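PDB 3T7V: 3-methylornithine synthase from Methanosarcina barkeri, which catalyses the radical-based isomerization of L-lysine to (3R)-3-methyl-D-ornithine, a step in pyrrolysine biosynthesis, with the help of a [4Fe-4S] cluster and S-adenosylmethionine. Local coordinates for residues Ile65-Tyr70 with Leu113-Asp118; Cys71-Ser76 with Val183-Asp188; Glu171-Glu176 with Val204-Leu209; Thr210-Asp215 with Met237-Gln242. One frame throughout, in Å; residues are numbered along the deposited sequence.

Interaction 1 (Ile65-Tyr70 with Leu113-Asp118); sequences IYFSTY and LTMGED. With SAM (S-adenosylmethionine), chain C.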
# COMPACT_ATOMS: atom_id res chain seq x y z
N ILE A 65 -1.94 1.98 -11.15
CA ILE A 65 -2.94 2.20 -12.23
C ILE A 65 -4.32 2.06 -11.66
O ILE A 65 -4.85 0.94 -11.49
CB ILE A 65 -2.75 1.22 -13.40
CG1 ILE A 65 -1.29 1.30 -13.96
CG2 ILE A 65 -3.78 1.55 -14.52
CD1 ILE A 65 -1.09 0.28 -15.09
N TYR A 66 -4.90 3.22 -11.37
CA TYR A 66 -6.27 3.27 -10.81
C TYR A 66 -7.19 3.31 -12.03
O TYR A 66 -7.36 4.36 -12.66
CB TYR A 66 -6.36 4.55 -9.97
CG TYR A 66 -7.51 4.61 -8.97
CD1 TYR A 66 -8.50 3.65 -8.86
CD2 TYR A 66 -7.57 5.71 -8.13
CE1 TYR A 66 -9.48 3.71 -7.89
CE2 TYR A 66 -8.56 5.81 -7.16
CZ TYR A 66 -9.50 4.81 -7.08
OH TYR A 66 -10.47 5.01 -6.10
N PHE A 67 -7.69 2.12 -12.43
CA PHE A 67 -8.33 1.98 -13.75
C PHE A 67 -9.84 2.23 -13.76
O PHE A 67 -10.43 2.38 -14.80
CB PHE A 67 -8.03 0.60 -14.40
CG PHE A 67 -8.53 -0.59 -13.65
CD1 PHE A 67 -7.71 -1.21 -12.74
CD2 PHE A 67 -9.82 -1.09 -13.83
CE1 PHE A 67 -8.15 -2.29 -12.01
CE2 PHE A 67 -10.33 -2.16 -13.10
CZ PHE A 67 -9.45 -2.79 -12.17
N SER A 68 -10.41 2.33 -12.55
CA SER A 68 -11.81 2.73 -12.42
C SER A 68 -12.03 3.33 -11.06
O SER A 68 -11.67 2.71 -10.04
CB SER A 68 -12.77 1.55 -12.60
OG SER A 68 -14.11 2.08 -12.36
N THR A 69 -12.61 4.55 -11.03
CA THR A 69 -12.86 5.22 -9.76
C THR A 69 -14.29 5.16 -9.36
O THR A 69 -14.72 5.90 -8.49
CB THR A 69 -12.34 6.64 -9.73
OG1 THR A 69 -13.02 7.36 -10.76
CG2 THR A 69 -10.79 6.70 -10.03
N TYR A 70 -15.05 4.23 -9.95
CA TYR A 70 -16.37 3.92 -9.45
C TYR A 70 -16.34 2.95 -8.29
O TYR A 70 -15.63 1.98 -8.33
CB TYR A 70 -17.22 3.30 -10.58
CG TYR A 70 -17.60 4.32 -11.62
CD1 TYR A 70 -16.73 4.60 -12.68
CD2 TYR A 70 -18.79 4.99 -11.52
CE1 TYR A 70 -17.05 5.57 -13.61
CE2 TYR A 70 -19.10 5.98 -12.50
CZ TYR A 70 -18.20 6.21 -13.52
OH TYR A 70 -18.54 7.18 -14.46
N LEU A 113 -2.91 -2.81 -10.23
CA LEU A 113 -4.17 -2.48 -10.97
C LEU A 113 -5.25 -2.36 -9.87
O LEU A 113 -5.58 -3.34 -9.18
CB LEU A 113 -4.56 -3.65 -11.90
CG LEU A 113 -3.53 -3.98 -12.96
CD1 LEU A 113 -4.00 -5.21 -13.70
CD2 LEU A 113 -3.34 -2.75 -13.83
N THR A 114 -5.71 -1.13 -9.66
CA THR A 114 -6.62 -0.81 -8.57
C THR A 114 -7.92 -0.26 -9.09
O THR A 114 -7.97 0.51 -10.08
CB THR A 114 -5.94 0.25 -7.66
OG1 THR A 114 -4.84 -0.36 -6.99
CG2 THR A 114 -6.91 0.76 -6.52
N MET A 115 -9.03 -0.62 -8.41
CA MET A 115 -10.31 -0.01 -8.70
C MET A 115 -11.06 0.16 -7.40
O MET A 115 -10.84 -0.51 -6.40
CB MET A 115 -11.18 -0.81 -9.72
CG MET A 115 -11.36 -2.28 -9.25
SD MET A 115 -12.61 -3.04 -10.35
CE MET A 115 -12.51 -4.72 -9.78
N GLY A 116 -12.04 1.08 -7.46
CA GLY A 116 -13.16 0.97 -6.48
C GLY A 116 -13.94 -0.32 -6.74
O GLY A 116 -13.63 -1.02 -7.75
N GLU A 117 -14.88 -0.67 -5.89
CA GLU A 117 -15.71 -1.83 -6.17
C GLU A 117 -16.72 -1.36 -7.23
O GLU A 117 -17.84 -1.02 -6.93
CB GLU A 117 -16.39 -2.33 -4.90
CG GLU A 117 -15.37 -2.86 -3.88
CD GLU A 117 -15.96 -3.93 -2.96
OE1 GLU A 117 -17.11 -4.34 -3.12
OE2 GLU A 117 -15.13 -4.34 -2.07
N ASP A 118 -16.26 -1.44 -8.50
CA ASP A 118 -17.06 -0.82 -9.60
C ASP A 118 -18.14 -1.83 -10.00
O ASP A 118 -17.80 -2.93 -10.46
CB ASP A 118 -16.06 -0.56 -10.74
CG ASP A 118 -16.72 -0.02 -11.98
OD1 ASP A 118 -17.92 0.09 -12.03
OD2 ASP A 118 -15.92 0.25 -12.90
N SAM C . -11.51 -0.33 -3.35
CA SAM C . -10.56 -1.27 -2.98
C SAM C . -10.36 -1.42 -1.53
O SAM C . -10.97 -0.67 -0.73
OXT SAM C . -9.66 -2.42 -1.14
CB SAM C . -9.28 -0.83 -3.18
CG SAM C . -8.87 0.56 -2.88
SD SAM C . -7.40 0.63 -1.76
CE SAM C . -6.20 1.38 -2.82
C5' SAM C . -7.84 2.00 -0.72
C4' SAM C . -7.23 1.96 0.47
O4' SAM C . -6.60 3.35 0.13
C3' SAM C . -7.99 1.87 1.56
O3' SAM C . -7.58 0.52 1.81
C2' SAM C . -7.05 2.78 2.37
O2' SAM C . -6.05 2.05 3.15
C1' SAM C . -6.38 3.83 1.46
N9 SAM C . -7.16 5.13 1.53
C8 SAM C . -8.40 5.44 1.05
N7 SAM C . -8.70 6.68 1.39
C5 SAM C . -7.62 7.19 2.09
C6 SAM C . -7.41 8.41 2.75
N6 SAM C . -8.31 9.39 2.77
N1 SAM C . -6.22 8.62 3.32
C2 SAM C . -5.25 7.65 3.35
N3 SAM C . -5.47 6.42 2.83
C4 SAM C . -6.66 6.22 2.18
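Ile65 and Tyr66 pair with Leu113 and Thr114 as parallel strand neighbours, the two short axes approaching to 4.7 Å and turned 43° from each other. Thr114 is gripped through both its backbone N and its backbone O: its N donates to Ile65 O at 2.9 Å, and its O accepts from Phe67 N. Farther along, Gly116 N donates to Ser68 O at 3.1 Å. On one face of the sheet Ile65 and Leu113 run side by side, CD1 against CD2. The Phe67 ring is swung over the second strand because CG sits between its backbone N and carbonyl carbon (chi1 62°). Met115 CB lies over this ring, 4.0 Å from the centroid in a CH-pi contact, and SD approaches obliquely to add a Met-aromatic one. Tyr66 and Thr114 point to the other face, where Gly116 N meets the Tyr66 edge and Thr114 CG2 lies 3.8 Å from the methyl carbon CE of S-adenosylmethionine. Ser68 OG donates to Asp118 OD2 over a short 2.6 Å, arriving from above the carboxylate plane. Arg90 forms a salt bridge to the same oxygen, while OD1 caps Tyr120 N at the start of helix 119-123. Met115 O faces the amino N of the cofactor, and Met115-Gly116-Glu117 probably corresponds to the GGE motif of radical SAM enzymes, at a strand end characteristic of their barrel.

Interaction 2 (Cys71-Ser76 with Val183-Asp188); sequences CKNQCS and VGQSFD. With SF4 (iron/sulfur cluster), chain B.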
# COMPACT_ATOMS: atom_id res chain seq x y z
N CYS A 71 -17.15 3.22 -7.28
CA CYS A 71 -17.24 2.32 -6.11
C CYS A 71 -18.65 2.24 -5.59
O CYS A 71 -19.30 3.27 -5.45
CB CYS A 71 -16.32 2.79 -5.04
SG CYS A 71 -16.15 1.46 -3.77
N LYS A 72 -19.06 1.03 -5.23
CA LYS A 72 -20.38 0.83 -4.63
C LYS A 72 -20.36 0.89 -3.07
O LYS A 72 -21.40 0.83 -2.44
CB LYS A 72 -20.99 -0.49 -5.16
CG LYS A 72 -20.26 -1.76 -4.70
CD LYS A 72 -20.69 -2.91 -5.72
CE LYS A 72 -20.00 -4.22 -5.31
NZ LYS A 72 -20.70 -4.75 -4.14
N ASN A 73 -19.18 0.91 -2.49
CA ASN A 73 -19.04 0.88 -1.00
C ASN A 73 -19.06 2.31 -0.43
O ASN A 73 -18.99 3.32 -1.17
CB ASN A 73 -17.72 0.20 -0.59
CG ASN A 73 -17.79 -1.31 -0.60
OD1 ASN A 73 -16.69 -1.97 -0.44
ND2 ASN A 73 -18.98 -1.86 -0.64
N GLN A 74 -19.16 2.38 0.89
CA GLN A 74 -19.42 3.67 1.57
C GLN A 74 -18.42 3.91 2.68
O GLN A 74 -18.75 4.34 3.81
CB GLN A 74 -20.91 3.88 1.99
CG GLN A 74 -21.36 2.83 2.87
CD GLN A 74 -22.85 3.06 3.23
OE1 GLN A 74 -23.24 4.13 3.75
NE2 GLN A 74 -23.66 2.16 2.76
N CYS A 75 -17.16 3.61 2.42
CA CYS A 75 -16.13 3.89 3.42
C CYS A 75 -16.13 5.34 3.85
O CYS A 75 -16.14 6.26 3.05
CB CYS A 75 -14.77 3.50 2.90
SG CYS A 75 -14.60 1.76 2.44
N SER A 76 -16.05 5.53 5.17
CA SER A 76 -16.22 6.91 5.70
C SER A 76 -15.02 7.83 5.43
O SER A 76 -15.13 9.03 5.49
CB SER A 76 -16.57 6.87 7.16
OG SER A 76 -15.54 6.23 7.82
N VAL A 183 -17.61 0.88 6.40
CA VAL A 183 -19.05 0.79 6.79
C VAL A 183 -19.73 -0.29 5.97
O VAL A 183 -19.69 -0.31 4.73
CB VAL A 183 -19.72 2.16 6.54
CG1 VAL A 183 -21.20 2.01 6.87
CG2 VAL A 183 -19.06 3.18 7.44
N GLY A 184 -20.39 -1.19 6.70
CA GLY A 184 -21.22 -2.22 6.04
C GLY A 184 -20.43 -3.42 5.51
O GLY A 184 -21.02 -4.34 4.89
N GLN A 185 -19.10 -3.42 5.71
CA GLN A 185 -18.29 -4.50 5.19
C GLN A 185 -17.95 -5.48 6.31
O GLN A 185 -17.74 -5.04 7.44
CB GLN A 185 -16.97 -3.91 4.62
CG GLN A 185 -17.34 -3.13 3.37
CD GLN A 185 -16.22 -2.17 3.05
OE1 GLN A 185 -15.07 -2.59 2.93
NE2 GLN A 185 -16.55 -0.87 2.98
N SER A 186 -17.95 -6.79 5.98
CA SER A 186 -17.55 -7.81 6.94
C SER A 186 -16.08 -7.58 7.35
O SER A 186 -15.20 -7.35 6.50
CB SER A 186 -17.64 -9.17 6.08
OG SER A 186 -17.22 -10.17 6.90
N PHE A 187 -15.79 -7.81 8.62
CA PHE A 187 -14.43 -7.81 9.07
C PHE A 187 -13.77 -9.12 8.59
O PHE A 187 -12.67 -9.10 7.96
CB PHE A 187 -14.44 -7.73 10.58
CG PHE A 187 -13.03 -7.61 11.16
CD1 PHE A 187 -12.53 -6.34 11.43
CD2 PHE A 187 -12.27 -8.75 11.41
CE1 PHE A 187 -11.22 -6.19 11.95
CE2 PHE A 187 -10.99 -8.62 11.97
CZ PHE A 187 -10.46 -7.34 12.23
N ASP A 188 -14.40 -10.26 8.83
CA ASP A 188 -13.75 -11.53 8.50
C ASP A 188 -13.74 -11.75 6.99
O ASP A 188 -12.91 -12.53 6.49
CB ASP A 188 -14.46 -12.68 9.22
CG ASP A 188 -14.16 -12.71 10.71
OD1 ASP A 188 -13.15 -12.10 11.15
OD2 ASP A 188 -14.93 -13.38 11.44
FE1 SF4 B . -11.97 1.02 -1.69
FE2 SF4 B . -14.48 2.05 -2.32
FE3 SF4 B . -12.68 3.73 -1.30
FE4 SF4 B . -13.78 1.91 0.26
S1 SF4 B . -14.90 3.59 -0.76
S2 SF4 B . -11.56 2.40 0.14
S3 SF4 B . -14.05 0.14 -1.09
S4 SF4 B . -12.52 2.72 -3.28
O HOH W 1 -19.63 -0.13 2.23
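Cys75 SG, already bound to an iron of the [4Fe-4S] cluster, also accepts a hydrogen bond from an amide: Gln185 NE2 lies 3.3 Å from SG. The bond is nearly straight (167°), and the sulfur sits in the amide plane. Gln185 OE1 is held in turn by Arg182 NH1, which fixes the rotation of the amide and so directs its N-H at the thiolate. The Asn73 amide stacks against that of Gln185, their planes 15° apart. Cys71 and Cys75 belong, with Cys78, to the CX3CX2C motif of radical SAM enzymes, and three cysteines leave one iron for the cofactor. Within this loop Asn73 N donates to Cys71 SG at 3.3 Å, giving a second N-H...S bond. Such bonds would draw charge from the sulfurs and so probably favour the reduced cluster. Beside the motif, the Val183 isopropyl group leans across CG and CD of Gln74, with Val183 CB 3.6 Å from Gln74 O. A water accepts from Gln74 N at 2.9 Å, donates to Val183 O and takes a longer bond from Gln185 NE2.

Interaction 3 (Glu171-Glu176 with Val204-Leu209); sequences ETYDTE and VEDGIL. With SAM (S-adenosylmethionine), chain C.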
# COMPACT_ATOMS: atom_id res chain seq x y z
N GLU A 171 -7.25 -1.99 7.26
CA GLU A 171 -7.38 -0.60 7.85
C GLU A 171 -7.14 -0.58 9.36
O GLU A 171 -6.35 0.21 9.88
CB GLU A 171 -8.70 0.14 7.60
CG GLU A 171 -9.28 0.04 6.22
CD GLU A 171 -8.32 0.38 5.15
OE1 GLU A 171 -7.23 1.03 5.32
OE2 GLU A 171 -8.60 -0.06 4.03
N THR A 172 -7.82 -1.48 10.04
CA THR A 172 -7.63 -1.63 11.50
C THR A 172 -8.10 -3.04 11.87
O THR A 172 -9.11 -3.52 11.34
CB THR A 172 -8.44 -0.56 12.26
OG1 THR A 172 -8.29 -0.76 13.65
CG2 THR A 172 -9.93 -0.59 11.92
N TYR A 173 -7.49 -3.61 12.89
CA TYR A 173 -8.04 -4.80 13.54
C TYR A 173 -8.80 -4.53 14.85
O TYR A 173 -9.22 -5.48 15.54
CB TYR A 173 -6.92 -5.83 13.84
CG TYR A 173 -6.47 -6.51 12.57
CD1 TYR A 173 -5.61 -5.87 11.67
CD2 TYR A 173 -6.93 -7.77 12.28
CE1 TYR A 173 -5.26 -6.49 10.43
CE2 TYR A 173 -6.56 -8.42 11.08
CZ TYR A 173 -5.74 -7.77 10.19
OH TYR A 173 -5.43 -8.40 9.00
N ASP A 174 -9.00 -3.24 15.14
CA ASP A 174 -9.83 -2.86 16.28
C ASP A 174 -11.26 -2.85 15.78
O ASP A 174 -11.63 -2.05 14.92
CB ASP A 174 -9.37 -1.43 16.65
CG ASP A 174 -10.18 -0.78 17.71
OD1 ASP A 174 -11.25 -1.28 18.08
OD2 ASP A 174 -9.62 0.29 18.22
N THR A 175 -12.08 -3.80 16.25
CA THR A 175 -13.40 -3.99 15.69
C THR A 175 -14.33 -2.79 15.85
O THR A 175 -15.09 -2.44 14.85
CB THR A 175 -14.00 -5.33 16.17
OG1 THR A 175 -13.82 -5.42 17.59
CG2 THR A 175 -13.17 -6.41 15.55
N GLU A 176 -14.12 -2.08 16.97
CA GLU A 176 -14.91 -0.88 17.29
C GLU A 176 -14.61 0.21 16.24
O GLU A 176 -15.47 0.99 15.82
CB GLU A 176 -14.53 -0.34 18.69
CG GLU A 176 -14.42 -1.35 19.82
CD GLU A 176 -15.78 -1.75 20.36
OE1 GLU A 176 -16.03 -1.55 21.57
OE2 GLU A 176 -16.60 -2.26 19.55
N VAL A 204 0.23 -11.58 -0.48
CA VAL A 204 -0.83 -10.67 0.01
C VAL A 204 -0.23 -9.48 0.68
O VAL A 204 0.86 -9.57 1.33
CB VAL A 204 -1.88 -11.38 0.83
CG1 VAL A 204 -2.51 -12.54 0.03
CG2 VAL A 204 -1.33 -11.93 2.08
N GLU A 205 -0.84 -8.32 0.47
CA GLU A 205 -0.46 -7.09 1.21
C GLU A 205 -1.64 -6.73 2.11
O GLU A 205 -2.81 -6.65 1.64
CB GLU A 205 -0.24 -5.93 0.20
CG GLU A 205 0.27 -4.65 0.93
CD GLU A 205 0.45 -3.38 0.07
OE1 GLU A 205 -0.11 -3.26 -1.05
OE2 GLU A 205 1.11 -2.41 0.61
N ASP A 206 -1.29 -6.47 3.36
CA ASP A 206 -2.25 -5.92 4.34
C ASP A 206 -1.78 -4.55 4.70
O ASP A 206 -0.63 -4.16 4.43
CB ASP A 206 -2.31 -6.84 5.57
CG ASP A 206 -3.58 -6.68 6.44
OD1 ASP A 206 -4.47 -5.83 6.12
OD2 ASP A 206 -3.68 -7.51 7.41
N GLY A 207 -2.69 -3.79 5.31
CA GLY A 207 -2.37 -2.40 5.60
C GLY A 207 -3.27 -1.86 6.68
O GLY A 207 -4.42 -2.26 6.81
N ILE A 208 -2.71 -0.90 7.39
CA ILE A 208 -3.47 -0.13 8.39
C ILE A 208 -3.44 1.35 8.15
O ILE A 208 -2.56 1.87 7.43
CB ILE A 208 -3.03 -0.57 9.76
CG1 ILE A 208 -1.62 -0.13 9.96
CG2 ILE A 208 -3.44 -2.07 9.97
CD1 ILE A 208 -1.04 -0.55 11.38
N LEU A 209 -4.47 2.05 8.62
CA LEU A 209 -4.54 3.47 8.55
C LEU A 209 -4.17 4.05 9.88
O LEU A 209 -4.56 3.52 10.93
CB LEU A 209 -5.95 3.86 8.23
CG LEU A 209 -6.43 3.98 6.90
CD1 LEU A 209 -7.88 4.56 6.92
CD2 LEU A 209 -5.63 5.00 6.11
N SAM C . -11.51 -0.33 -3.35
CA SAM C . -10.56 -1.27 -2.98
C SAM C . -10.36 -1.42 -1.53
O SAM C . -10.97 -0.67 -0.73
OXT SAM C . -9.66 -2.42 -1.14
CB SAM C . -9.28 -0.83 -3.18
CG SAM C . -8.87 0.56 -2.88
SD SAM C . -7.40 0.63 -1.76
CE SAM C . -6.20 1.38 -2.82
C5' SAM C . -7.84 2.00 -0.72
C4' SAM C . -7.23 1.96 0.47
O4' SAM C . -6.60 3.35 0.13
C3' SAM C . -7.99 1.87 1.56
O3' SAM C . -7.58 0.52 1.81
C2' SAM C . -7.05 2.78 2.37
O2' SAM C . -6.05 2.05 3.15
C1' SAM C . -6.38 3.83 1.46
N9 SAM C . -7.16 5.13 1.53
C8 SAM C . -8.40 5.44 1.05
N7 SAM C . -8.70 6.68 1.39
C5 SAM C . -7.62 7.19 2.09
C6 SAM C . -7.41 8.41 2.75
N6 SAM C . -8.31 9.39 2.77
N1 SAM C . -6.22 8.62 3.32
C2 SAM C . -5.25 7.65 3.35
N3 SAM C . -5.47 6.42 2.83
C4 SAM C . -6.66 6.22 2.18
O HOH W 2 -5.71 1.66 12.28
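Asp206 and Tyr173 approach from opposite directions: Asp206 OD2 accepts from Tyr173 OH at 2.5 Å through its syn lone pair. OD2 lies in the plane of the ring, at its edge, while ring and carboxylate planes stand 68° apart. The other oxygen, OD1, accepts from Gly207 N and from Gln170 N, which holds the carboxylate in place for the tyrosine. Next, Gly207 O takes a hydrogen bond from Glu171 N, 2.9 Å away. Ile208 is the bridged partner of Glu171, and its CB and CG2 pack against the carbonyl O of that residue. Leu209 N then donates to Glu171 O at 2.9 Å, and a water links this same oxygen to Leu209 O. The side chain of Leu209 is shared: CG lies 3.4 Å from Glu171 OE1, and CD2 lies 3.6 Å from N3 of the adenine. Glu171 starts away from the strand, but a bend at chi2 (-51°) turns its carboxylate toward the ribose of S-adenosylmethionine. There OE1 accepts from O2' at 2.7 Å and OE2 from O3' at 2.5 Å. Both hydroxyls of the sugar are thus read by one buried carboxylate, whose charge is probably offset by the salt bridge from OE2 to Arg182, and the strand fixes its backbone through both N and O.

Interaction 4 (Thr210-Asp215 with Met237-Gln242); sequences TGVGND and MTFLPQ. With SAM (S-adenosylmethionine), chain C; MD0 (5-amino-D-isoleucine), chain D.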
# COMPACT_ATOMS: atom_id res chain seq x y z
N THR A 210 -3.39 5.14 9.88
CA THR A 210 -3.11 5.86 11.11
C THR A 210 -3.60 7.25 10.97
O THR A 210 -3.82 7.71 9.88
CB THR A 210 -1.60 5.79 11.52
OG1 THR A 210 -1.50 6.29 12.87
CG2 THR A 210 -0.70 6.60 10.65
N GLY A 211 -3.80 7.94 12.10
CA GLY A 211 -4.35 9.29 12.05
C GLY A 211 -5.84 9.33 11.93
O GLY A 211 -6.39 10.33 11.49
N VAL A 212 -6.49 8.20 12.26
CA VAL A 212 -7.92 8.06 11.97
C VAL A 212 -8.65 7.76 13.28
O VAL A 212 -9.74 7.19 13.27
CB VAL A 212 -8.13 6.97 10.84
CG1 VAL A 212 -7.86 5.56 11.44
CG2 VAL A 212 -9.41 7.21 9.99
N GLY A 213 -8.03 8.10 14.41
CA GLY A 213 -8.65 7.96 15.74
C GLY A 213 -8.12 6.72 16.45
O GLY A 213 -8.64 6.36 17.52
N ASN A 214 -7.15 6.04 15.83
CA ASN A 214 -6.46 4.95 16.52
C ASN A 214 -5.47 5.48 17.54
O ASN A 214 -4.62 6.32 17.25
CB ASN A 214 -5.68 4.11 15.47
CG ASN A 214 -4.74 4.95 14.61
OD1 ASN A 214 -5.18 5.95 13.98
ND2 ASN A 214 -3.44 4.60 14.56
N ASP A 215 -5.62 5.05 18.76
CA ASP A 215 -4.60 5.34 19.78
C ASP A 215 -3.50 4.30 19.82
O ASP A 215 -3.49 3.36 18.98
CB ASP A 215 -5.30 5.55 21.18
CG ASP A 215 -5.91 4.25 21.81
OD1 ASP A 215 -6.04 3.15 21.15
OD2 ASP A 215 -6.27 4.27 23.06
N MET A 237 -0.67 3.79 6.14
CA MET A 237 -0.90 5.09 5.50
C MET A 237 -1.43 6.10 6.46
O MET A 237 -2.31 5.75 7.29
CB MET A 237 -1.90 4.90 4.36
CG MET A 237 -1.38 3.86 3.38
SD MET A 237 -2.41 3.76 1.95
CE MET A 237 -2.46 5.37 1.05
N THR A 238 -0.91 7.32 6.37
CA THR A 238 -1.56 8.43 7.10
C THR A 238 -2.92 8.76 6.51
O THR A 238 -3.00 8.97 5.26
CB THR A 238 -0.70 9.72 6.93
OG1 THR A 238 0.64 9.40 7.39
CG2 THR A 238 -1.29 10.89 7.72
N PHE A 239 -3.97 8.84 7.33
CA PHE A 239 -5.28 9.29 6.84
C PHE A 239 -5.21 10.75 6.45
O PHE A 239 -4.87 11.63 7.26
CB PHE A 239 -6.29 9.05 7.96
CG PHE A 239 -7.64 9.60 7.67
CD1 PHE A 239 -8.26 9.43 6.42
CD2 PHE A 239 -8.23 10.41 8.61
CE1 PHE A 239 -9.51 10.00 6.18
CE2 PHE A 239 -9.47 10.99 8.34
CZ PHE A 239 -10.10 10.74 7.13
N LEU A 240 -5.59 11.00 5.20
CA LEU A 240 -5.74 12.44 4.75
C LEU A 240 -7.23 12.65 4.63
O LEU A 240 -7.87 12.06 3.72
CB LEU A 240 -5.11 12.54 3.36
CG LEU A 240 -3.57 12.36 3.29
CD1 LEU A 240 -2.97 12.85 1.93
CD2 LEU A 240 -2.80 13.00 4.46
N PRO A 241 -7.84 13.50 5.43
CA PRO A 241 -9.35 13.71 5.34
C PRO A 241 -9.68 14.30 3.96
O PRO A 241 -8.91 15.12 3.37
CB PRO A 241 -9.62 14.78 6.46
CG PRO A 241 -8.53 14.44 7.44
CD PRO A 241 -7.25 14.21 6.59
N GLN A 242 -10.80 13.79 3.44
CA GLN A 242 -11.15 14.10 2.03
C GLN A 242 -12.46 14.91 2.02
O GLN A 242 -13.42 14.63 2.73
CB GLN A 242 -11.43 12.76 1.28
CG GLN A 242 -10.17 11.87 1.23
CD GLN A 242 -9.06 12.46 0.34
OE1 GLN A 242 -9.32 13.01 -0.76
NE2 GLN A 242 -7.79 12.25 0.72
N SAM C . -11.51 -0.33 -3.35
CA SAM C . -10.56 -1.27 -2.98
C SAM C . -10.36 -1.42 -1.53
O SAM C . -10.97 -0.67 -0.73
OXT SAM C . -9.66 -2.42 -1.14
CB SAM C . -9.28 -0.83 -3.18
CG SAM C . -8.87 0.56 -2.88
SD SAM C . -7.40 0.63 -1.76
CE SAM C . -6.20 1.38 -2.82
C5' SAM C . -7.84 2.00 -0.72
C4' SAM C . -7.23 1.96 0.47
O4' SAM C . -6.60 3.35 0.13
C3' SAM C . -7.99 1.87 1.56
O3' SAM C . -7.58 0.52 1.81
C2' SAM C . -7.05 2.78 2.37
O2' SAM C . -6.05 2.05 3.15
C1' SAM C . -6.38 3.83 1.46
N9 SAM C . -7.16 5.13 1.53
C8 SAM C . -8.40 5.44 1.05
N7 SAM C . -8.70 6.68 1.39
C5 SAM C . -7.62 7.19 2.09
C6 SAM C . -7.41 8.41 2.75
N6 SAM C . -8.31 9.39 2.77
N1 SAM C . -6.22 8.62 3.32
C2 SAM C . -5.25 7.65 3.35
N3 SAM C . -5.47 6.42 2.83
C4 SAM C . -6.66 6.22 2.18
C MD0 D . -0.49 3.54 -2.92
N MD0 D . -2.03 5.05 -4.05
O MD0 D . 0.31 2.59 -3.05
CA MD0 D . -1.65 3.65 -3.86
CB MD0 D . -2.87 2.84 -3.32
CD MD0 D . -3.69 0.39 -3.31
NE MD0 D . -3.22 -0.99 -3.36
CG MD0 D . -2.49 1.33 -3.32
CG2 MD0 D . -3.33 3.26 -1.89
OXT MD0 D . -0.38 4.41 -2.05
O HOH W 3 -4.99 12.20 9.94
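At the C-terminal ends of two adjacent barrel strands, where the adenine of S-adenosylmethionine is received, Thr210 pairs with Thr238 and hands on to Phe239. Thr210 N donates to Met237 O at 2.9 Å, and Thr210 O accepts from Phe239 N at 2.8 Å, so the parallel pairing runs to the last residues of both strands. Past it, a water donates to both Gly211 O and Phe239 O and carries the link into the loops. The turn after Thr210 is closed by Asn214: OD1 accepts from Val212 N, and ND2 donates to Thr210 OG1 at 3.1 Å in the plane of the amide. In this turn Val212 CG2 lies over the Phe239 ring in a CH-pi contact, 4.0 Å from the centroid, the two side chains crossing at about a right angle. Phe239, with CG opposite its backbone N (chi1 173°), has Gly211 O and the adenine N6 at its edge, and the backbone N of Pro241 on its other face. Leu240 then reads the base with its backbone alone, N donating to N1 at 3.1 Å and O accepting from N6 at 2.9 Å. Gln242 NE2 gives Leu240 O a second bond, from above the carbonyl plane. Met237 bends at chi3 so that CE lies 3.7 Å from both the adenine N3 and CG2 of the bound methylornithine. The run from Gly207 through Gly211 to Asn214 resembles the GXIXGXXE motif of radical SAM enzymes, and backbone recognition of adenine just beyond the next strand is typical of their cofactor site.

Interactions 1, 3 and 4 touch S-adenosylmethionine, while interaction 2 holds the cluster, with the Cys75 side chain about 5 Å from the cofactor. Interactions 1 and 2 join where Glu117 O lies 2.9 Å from Lys72 N, a probable hydrogen bond that couples the methionine end of the site to the cluster loop. Interactions 3 and 4 share adjacent strands, with Ile208 O 3.0 Å from Met237 N, and together hold ribose and adenine. Interaction 2 also packs on interaction 3, Phe187 CE1 lying 3.5 Å from Thr172 O. Interactions 1 and 4, with centres about 22 Å apart, do not touch, yet Thr114 and Met237 both border the methylornithine pocket as well as S-adenosylmethionine.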